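Local coordinates for centrosomal protein 120 (Oreochromis niloticus, PDB 6EWH), which probably serves in centriole function and the formation of cilia, and is represented here by its second C2 domain, C2B, at residues A[102-105]-A[106-109]; A[21-24]-A[25-29]; A[178-181]-A[182-185]; A[40-43]-A[44-47]. The protein carries 1 engineered substitution. All blocks are in the same frame, centred on the assembly; numbering follows the deposited sequence.

Contact 1 of 4, residues A[102-105]-A[106-109]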
# COMPACT_ATOMS: atom_id res chain seq x y z
N ALA A 102 -12.27 11.71 8.27
CA ALA A 102 -11.81 11.66 9.66
C ALA A 102 -11.24 10.29 10.00
O ALA A 102 -10.16 10.18 10.60
CB ALA A 102 -12.96 12.03 10.60
N PHE A 103 -11.95 9.23 9.60
CA PHE A 103 -11.47 7.87 9.84
C PHE A 103 -10.07 7.67 9.27
O PHE A 103 -9.16 7.21 9.97
CB PHE A 103 -12.45 6.86 9.24
CG PHE A 103 -11.94 5.44 9.22
CD1 PHE A 103 -11.99 4.65 10.35
CD2 PHE A 103 -11.45 4.88 8.04
CE1 PHE A 103 -11.54 3.33 10.32
CE2 PHE A 103 -11.00 3.57 8.01
CZ PHE A 103 -11.05 2.80 9.15
N LEU A 104 -9.88 8.01 7.99
CA LEU A 104 -8.57 7.80 7.38
C LEU A 104 -7.49 8.65 8.04
O LEU A 104 -6.35 8.20 8.20
CB LEU A 104 -8.64 8.08 5.88
CG LEU A 104 -9.45 7.03 5.13
CD1 LEU A 104 -9.64 7.47 3.70
CD2 LEU A 104 -8.76 5.68 5.20
N SER A 105 -7.83 9.89 8.42
CA SER A 105 -6.87 10.75 9.10
C SER A 105 -6.39 10.12 10.40
O SER A 105 -5.29 10.45 10.86
CB SER A 105 -7.47 12.14 9.36
OG SER A 105 -8.34 12.15 10.48
N GLN A 106 -7.18 9.21 10.99
CA GLN A 106 -6.84 8.57 12.25
C GLN A 106 -6.18 7.20 12.07
O GLN A 106 -5.83 6.57 13.07
CB GLN A 106 -8.10 8.43 13.12
CG GLN A 106 -8.78 9.76 13.42
CD GLN A 106 -10.20 9.58 13.95
OE1 GLN A 106 -10.58 8.47 14.34
NE2 GLN A 106 -10.98 10.66 13.97
N GLN A 107 -6.00 6.73 10.82
CA GLN A 107 -5.47 5.38 10.69
C GLN A 107 -3.95 5.39 10.78
O GLN A 107 -3.30 6.37 10.40
CB GLN A 107 -5.89 4.78 9.35
CG GLN A 107 -7.39 4.57 9.25
CD GLN A 107 -7.97 3.93 10.51
OE1 GLN A 107 -7.76 2.75 10.76
NE2 GLN A 107 -8.71 4.72 11.30
N PRO A 108 -3.37 4.30 11.27
CA PRO A 108 -1.92 4.14 11.19
C PRO A 108 -1.52 3.94 9.74
O PRO A 108 -2.34 3.60 8.88
CB PRO A 108 -1.66 2.87 12.00
CG PRO A 108 -2.91 2.09 11.86
CD PRO A 108 -4.03 3.10 11.83
N SER A 109 -0.25 4.16 9.46
CA SER A 109 0.22 4.02 8.09
C SER A 109 0.05 2.59 7.59
O SER A 109 0.08 1.62 8.35
CB SER A 109 1.68 4.45 7.96
OG SER A 109 1.80 5.86 8.00
O HOH W 1 -3.10 8.84 11.75
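Phe103 sets its CG opposite the backbone N (chi1 170°), and Gln107 bends at its second torsion (chi2 -46°). Together these turns lay the Gln107 amide over one face of the Phe103 ring. The two planes are only 16° apart, a stacked pair. NE2 of Gln107 sits toward the rim of the ring, 3.3 Å from CE1 of Phe103. CG of Gln107 adds a CH-pi contact, 4.1 Å from the centroid of the Phe103 ring. Gln107 NE2 also donates to Phe103 O at 2.9 Å, and that oxygen lies close to the amide plane. This bond fixes the rotation of the amide. Phe103 O has a second donor on the opposite side of its carbonyl plane, Gln106 N at 3.0 Å. Gln107 N bonds to Leu104 O at 3.0 Å. Ser105 OG folds back to Ala102 O at 2.7 Å. A water joins Ser105 O to Gln107 O. An alanine in place of Gln107 would probably leave Phe103 O without one of its two donors and open a gap over the ring. The contact lies at the C-terminal end of helix 97-105, on the way to strand 110-116. Phe103 also packs on Leu8 and Leu67. Leu104 and Ser105 rest on Ala132, and Gln107 on Leu128, both in helix 128-133.

Contact 2 of 4, residues A[21-24]-A[25-29]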
# COMPACT_ATOMS: atom_id res chain seq x y z
N VAL A 21 -18.38 2.57 7.43
CA VAL A 21 -17.66 3.48 8.32
C VAL A 21 -18.63 4.57 8.75
O VAL A 21 -19.10 5.36 7.92
CB VAL A 21 -16.41 4.07 7.66
CG1 VAL A 21 -15.70 5.02 8.63
CG2 VAL A 21 -15.47 2.96 7.21
N GLY A 22 -18.93 4.62 10.04
CA GLY A 22 -19.89 5.55 10.56
C GLY A 22 -21.26 4.92 10.66
O GLY A 22 -21.51 3.84 10.13
N PRO A 23 -22.19 5.59 11.36
CA PRO A 23 -23.54 5.03 11.51
C PRO A 23 -24.20 4.83 10.16
O PRO A 23 -24.20 5.72 9.31
CB PRO A 23 -24.26 6.07 12.37
CG PRO A 23 -23.49 7.33 12.19
CD PRO A 23 -22.05 6.92 11.97
N ALA A 24 -24.77 3.63 9.97
CA ALA A 24 -25.27 3.23 8.66
C ALA A 24 -26.44 4.07 8.17
O ALA A 24 -26.69 4.12 6.96
CB ALA A 24 -25.64 1.74 8.67
N ASP A 25 -27.18 4.72 9.07
CA ASP A 25 -28.31 5.53 8.63
C ASP A 25 -27.87 6.91 8.16
O ASP A 25 -28.57 7.55 7.36
CB ASP A 25 -29.34 5.66 9.75
CG ASP A 25 -28.73 6.10 11.07
OD1 ASP A 25 -27.66 5.56 11.44
OD2 ASP A 25 -29.31 6.98 11.74
N LEU A 26 -26.73 7.40 8.65
CA LEU A 26 -26.27 8.74 8.32
C LEU A 26 -25.17 8.76 7.28
O LEU A 26 -24.92 9.81 6.68
CB LEU A 26 -25.73 9.43 9.59
CG LEU A 26 -26.74 9.61 10.71
CD1 LEU A 26 -26.08 10.26 11.91
CD2 LEU A 26 -27.92 10.43 10.21
N CYS A 27 -24.51 7.62 7.05
CA CYS A 27 -23.31 7.53 6.23
C CYS A 27 -23.58 6.46 5.17
O CYS A 27 -23.31 5.27 5.37
CB CYS A 27 -22.12 7.18 7.13
SG CYS A 27 -21.81 8.40 8.45
N THR A 28 -24.12 6.91 4.03
CA THR A 28 -24.73 6.02 3.05
C THR A 28 -24.13 6.11 1.65
O THR A 28 -24.67 5.50 0.72
CB THR A 28 -26.23 6.32 2.96
OG1 THR A 28 -26.40 7.60 2.36
CG2 THR A 28 -26.84 6.33 4.35
N ASP A 29 -23.05 6.87 1.46
CA ASP A 29 -22.45 7.01 0.14
C ASP A 29 -21.34 5.99 -0.06
O ASP A 29 -20.69 5.55 0.89
CB ASP A 29 -21.88 8.42 -0.03
CG ASP A 29 -22.95 9.50 0.07
OD1 ASP A 29 -24.14 9.19 -0.16
OD2 ASP A 29 -22.59 10.66 0.38
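Pro23 O takes two backbone N-H groups from the far side of a tight turn. Leu26 N lies 3.1 Å from Pro23 O. Cys27 N lies 3.0 Å from Pro23 O, in a weak, bent bond. Side chains also meet across the turn. The Pro23 ring meets Leu26 through CG and CD1, 3.9 Å apart. On the next atom of the ring, Pro23 CD lies 3.8 Å from Cys27 SG. The sulfur is placed there by a first torsion that sets SG beside the backbone N (chi1 -59°). Cys27 CB comes within 3.6 Å of Val21 O, and SG faces Gly22. Gly22 has no side chain, and a CB there would clash with Cys27 SG; its backbone angles also call for glycine. Asp25 OD1 lies 3.6 Å from Pro23 CB. Thr28 CG2 touches Ala24 O at 3.4 Å. Gln20 NE2 ties the two arms together by bonding to Gly22 O and Cys27 O. The loop is a compact connection between strands 18-21 and 29-41 of the mixed sheet. It closes with a classic beta bulge, in which Thr28 and Asp29 both face Ser95.

Contact 3 of 4, residues A[178-181]-A[182-185]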
# COMPACT_ATOMS: atom_id res chain seq x y z
N LEU A 178 -8.38 7.75 -2.92
CA LEU A 178 -9.73 7.70 -2.39
C LEU A 178 -10.65 8.44 -3.35
O LEU A 178 -10.31 9.53 -3.82
CB LEU A 178 -9.77 8.37 -1.01
CG LEU A 178 -11.15 8.44 -0.35
CD1 LEU A 178 -11.67 7.05 0.01
CD2 LEU A 178 -11.14 9.35 0.86
N ARG A 179 -11.80 7.84 -3.67
CA ARG A 179 -12.75 8.52 -4.53
C ARG A 179 -14.16 8.07 -4.19
O ARG A 179 -14.36 6.97 -3.69
CB ARG A 179 -12.46 8.25 -6.02
CG ARG A 179 -12.57 6.78 -6.40
CD ARG A 179 -12.12 6.55 -7.83
NE ARG A 179 -12.23 5.13 -8.18
CZ ARG A 179 -13.36 4.53 -8.52
NH1 ARG A 179 -14.50 5.19 -8.56
NH2 ARG A 179 -13.34 3.23 -8.82
N ARG A 180 -15.13 8.93 -4.49
CA ARG A 180 -16.51 8.47 -4.53
C ARG A 180 -16.63 7.42 -5.62
O ARG A 180 -15.97 7.50 -6.66
CB ARG A 180 -17.45 9.63 -4.84
CG ARG A 180 -17.69 10.55 -3.66
CD ARG A 180 -18.80 11.55 -4.01
NE ARG A 180 -19.13 12.50 -2.95
CZ ARG A 180 -19.91 12.22 -1.90
NH1 ARG A 180 -20.43 11.01 -1.76
NH2 ARG A 180 -20.17 13.16 -1.00
N GLU A 181 -17.45 6.41 -5.37
CA GLU A 181 -17.54 5.30 -6.30
C GLU A 181 -18.01 5.76 -7.68
O GLU A 181 -17.56 5.22 -8.70
CB GLU A 181 -18.47 4.23 -5.74
CG GLU A 181 -18.51 2.98 -6.60
CD GLU A 181 -19.02 1.80 -5.82
OE1 GLU A 181 -20.23 1.78 -5.52
OE2 GLU A 181 -18.21 0.91 -5.51
N GLU A 182 -18.88 6.77 -7.72
CA GLU A 182 -19.39 7.29 -8.98
C GLU A 182 -18.46 8.31 -9.64
O GLU A 182 -18.77 8.78 -10.74
CB GLU A 182 -20.78 7.88 -8.78
CG GLU A 182 -20.82 9.21 -8.04
CD GLU A 182 -20.87 9.06 -6.53
OE1 GLU A 182 -20.55 7.97 -6.02
OE2 GLU A 182 -21.24 10.05 -5.85
N VAL A 183 -17.33 8.65 -9.02
CA VAL A 183 -16.36 9.58 -9.59
C VAL A 183 -15.23 8.74 -10.18
O VAL A 183 -14.49 8.08 -9.45
CB VAL A 183 -15.84 10.58 -8.55
CG1 VAL A 183 -14.70 11.41 -9.13
CG2 VAL A 183 -16.97 11.48 -8.10
N ALA A 184 -15.11 8.78 -11.51
CA ALA A 184 -14.13 7.97 -12.20
C ALA A 184 -12.72 8.40 -11.85
O ALA A 184 -12.43 9.58 -11.64
CB ALA A 184 -14.33 8.07 -13.71
N LEU A 185 -11.82 7.42 -11.80
CA LEU A 185 -10.42 7.70 -11.50
C LEU A 185 -9.81 8.64 -12.53
O LEU A 185 -9.00 9.51 -12.19
CB LEU A 185 -9.64 6.39 -11.43
CG LEU A 185 -8.18 6.45 -11.01
CD1 LEU A 185 -8.05 7.09 -9.64
CD2 LEU A 185 -7.58 5.05 -11.03
O HOH W 2 -20.34 8.54 -3.22
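This is a surface contact across a type I beta turn, Arg180 to Val183, where the chain leaves strand 171-180. Its closing bond runs from Val183 N to Arg180 O at 3.0 Å. Arg179 braces the turn from one side. Its CG sits between the backbone N and the carbonyl carbon (chi1 62°), and the chain then runs extended past the Val183 carbonyl. NH1 of Arg179 donates to Val183 O at 3.0 Å, with the oxygen tilted 30° from the guanidinium plane. Two weak bonds join it: NH1 of Arg179 to Glu181 O, in the guanidinium plane, and NH1 to Arg180 O. One nitrogen of the guanidinium thus reaches three carbonyls of the turn, two of them weakly. Leu185 N lies over a face of the same group. Arg180 and Glu182 run alongside each other, their flat groups 45° apart. They form no salt bridge, as Arg180 NH1 and Glu182 OE2 are 4.3 Å apart. A water spans them instead, 2.9 Å from Arg180 NH1 and 2.9 Å from Glu182 OE1. Arg180 has its direct partners in Asp139 and Asp29. Glu181 pairs with Arg92, and its backbone bonds to Met30 of the adjacent strand 29-41. Arg180 also touches Lys97 of helix 97-105.

Contact 4 of 4, residues A[40-43]-A[44-47]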
# COMPACT_ATOMS: atom_id res chain seq x y z
N ALA A 40 9.49 -0.83 -8.89
CA ALA A 40 10.46 -0.89 -7.81
C ALA A 40 11.86 -0.84 -8.41
O ALA A 40 12.07 -1.18 -9.58
CB ALA A 40 10.32 -2.17 -6.99
N THR A 41 12.82 -0.41 -7.59
CA THR A 41 14.21 -0.51 -8.00
C THR A 41 15.10 -0.70 -6.77
O THR A 41 14.69 -0.50 -5.63
CB THR A 41 14.67 0.65 -8.90
OG1 THR A 41 15.96 0.34 -9.45
CG2 THR A 41 14.78 1.94 -8.11
N LYS A 42 16.31 -1.18 -7.05
CA LYS A 42 17.34 -1.45 -6.04
C LYS A 42 16.90 -2.46 -4.98
O LYS A 42 17.43 -2.46 -3.86
CB LYS A 42 17.88 -0.17 -5.39
CG LYS A 42 18.44 0.84 -6.38
CD LYS A 42 19.65 0.26 -7.12
CE LYS A 42 20.20 1.27 -8.12
NZ LYS A 42 21.32 0.70 -8.92
N LEU A 43 15.96 -3.35 -5.32
CA LEU A 43 15.50 -4.32 -4.33
C LEU A 43 16.58 -5.31 -3.92
O LEU A 43 16.48 -5.89 -2.83
CB LEU A 43 14.27 -5.08 -4.86
CG LEU A 43 13.06 -4.23 -5.22
CD1 LEU A 43 11.92 -5.17 -5.60
CD2 LEU A 43 12.64 -3.30 -4.06
N GLU A 44 17.60 -5.51 -4.76
CA GLU A 44 18.62 -6.51 -4.45
C GLU A 44 19.38 -6.17 -3.18
O GLU A 44 19.96 -7.08 -2.56
CB GLU A 44 19.58 -6.68 -5.63
CG GLU A 44 20.53 -5.51 -5.83
CD GLU A 44 19.93 -4.38 -6.66
OE1 GLU A 44 18.73 -4.45 -7.00
OE2 GLU A 44 20.67 -3.43 -6.98
N GLN A 45 19.37 -4.91 -2.75
CA GLN A 45 20.02 -4.55 -1.49
C GLN A 45 19.38 -5.23 -0.30
O GLN A 45 20.00 -5.32 0.76
CB GLN A 45 19.94 -3.04 -1.26
CG GLN A 45 20.65 -2.20 -2.27
CD GLN A 45 20.55 -0.74 -1.92
OE1 GLN A 45 20.19 -0.38 -0.80
NE2 GLN A 45 20.87 0.12 -2.88
N LEU A 46 18.13 -5.70 -0.43
CA LEU A 46 17.41 -6.34 0.66
C LEU A 46 17.69 -7.83 0.77
O LEU A 46 17.16 -8.49 1.67
CB LEU A 46 15.91 -6.11 0.47
CG LEU A 46 15.51 -4.64 0.47
CD1 LEU A 46 14.02 -4.50 0.13
CD2 LEU A 46 15.81 -3.98 1.81
N VAL A 47 18.52 -8.39 -0.11
CA VAL A 47 18.87 -9.80 -0.07
C VAL A 47 20.37 -9.90 0.19
O VAL A 47 21.16 -9.37 -0.60
CB VAL A 47 18.47 -10.53 -1.36
CG1 VAL A 47 18.99 -11.95 -1.37
CG2 VAL A 47 16.95 -10.55 -1.47
O HOH W 3 17.76 -2.84 -9.08
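Glu44 curls back over Lys42 from the start of its side chain. CB lies against the Leu43 carbonyl carbon. CG stands between the backbone N and the carbonyl carbon (chi1 72°), and a bend at the next torsion (chi2 -85°) swings the carboxylate back along the chain. Glu44 CD comes to 4.0 Å from Lys42 CA. At the tip, Glu44 OE1 accepts from a water at 2.8 Å, and that water accepts from Lys42 N at 3.0 Å. Glu44 OE2 lies 3.8 Å from Lys42 CD. The two side chains run alongside, pointing the same way, but Lys42 NZ is 4.6 Å from Glu44 OE2, too far for a salt bridge. After Lys42 the backbone winds into a 3-10 turn. Leu46 N bonds to Leu43 O at 2.9 Å, and Gln45 N makes a weak bond to Lys42 O at 3.3 Å. CB of Leu46 touches the same Leu43 carbonyl. Gln45 NE2 goes to Leu168 O, and buried Leu43 packs on Leu151. With an alanine at Glu44, the bridging water would probably lose its acceptor, and Lys42 the negative charge beside it. Strand 29-41 thus gives way to the 3-10 turn through backbone bonds and one water bridge. The carboxylate probably eases the lysine charge only at a distance, and its firmer link is to the main chain of Lys42 through water.

Overall arrangement
Contacts 1, 2 and 4 are partly buried, while contact 3 lies at the surface. Contacts 1, 2 and 3 cluster at one end of the domain and touch in pairs. Phe103 packs on Val21, Leu104 on Leu178, and Asp29 forms a salt bridge with Arg180. Contact 4 lies far from the other three, its centre about 43 Å from that of contact 2. It still shares a sheet with contact 3, through strands 29-41 and 171-180. The chemistry follows place: an amide stacked on a ring at a helix end, proline and sulfur packing in a loop, and carboxylates linked through water to an arginine (contact 3) or to a main-chain N-H (contact 4) at two strand ends.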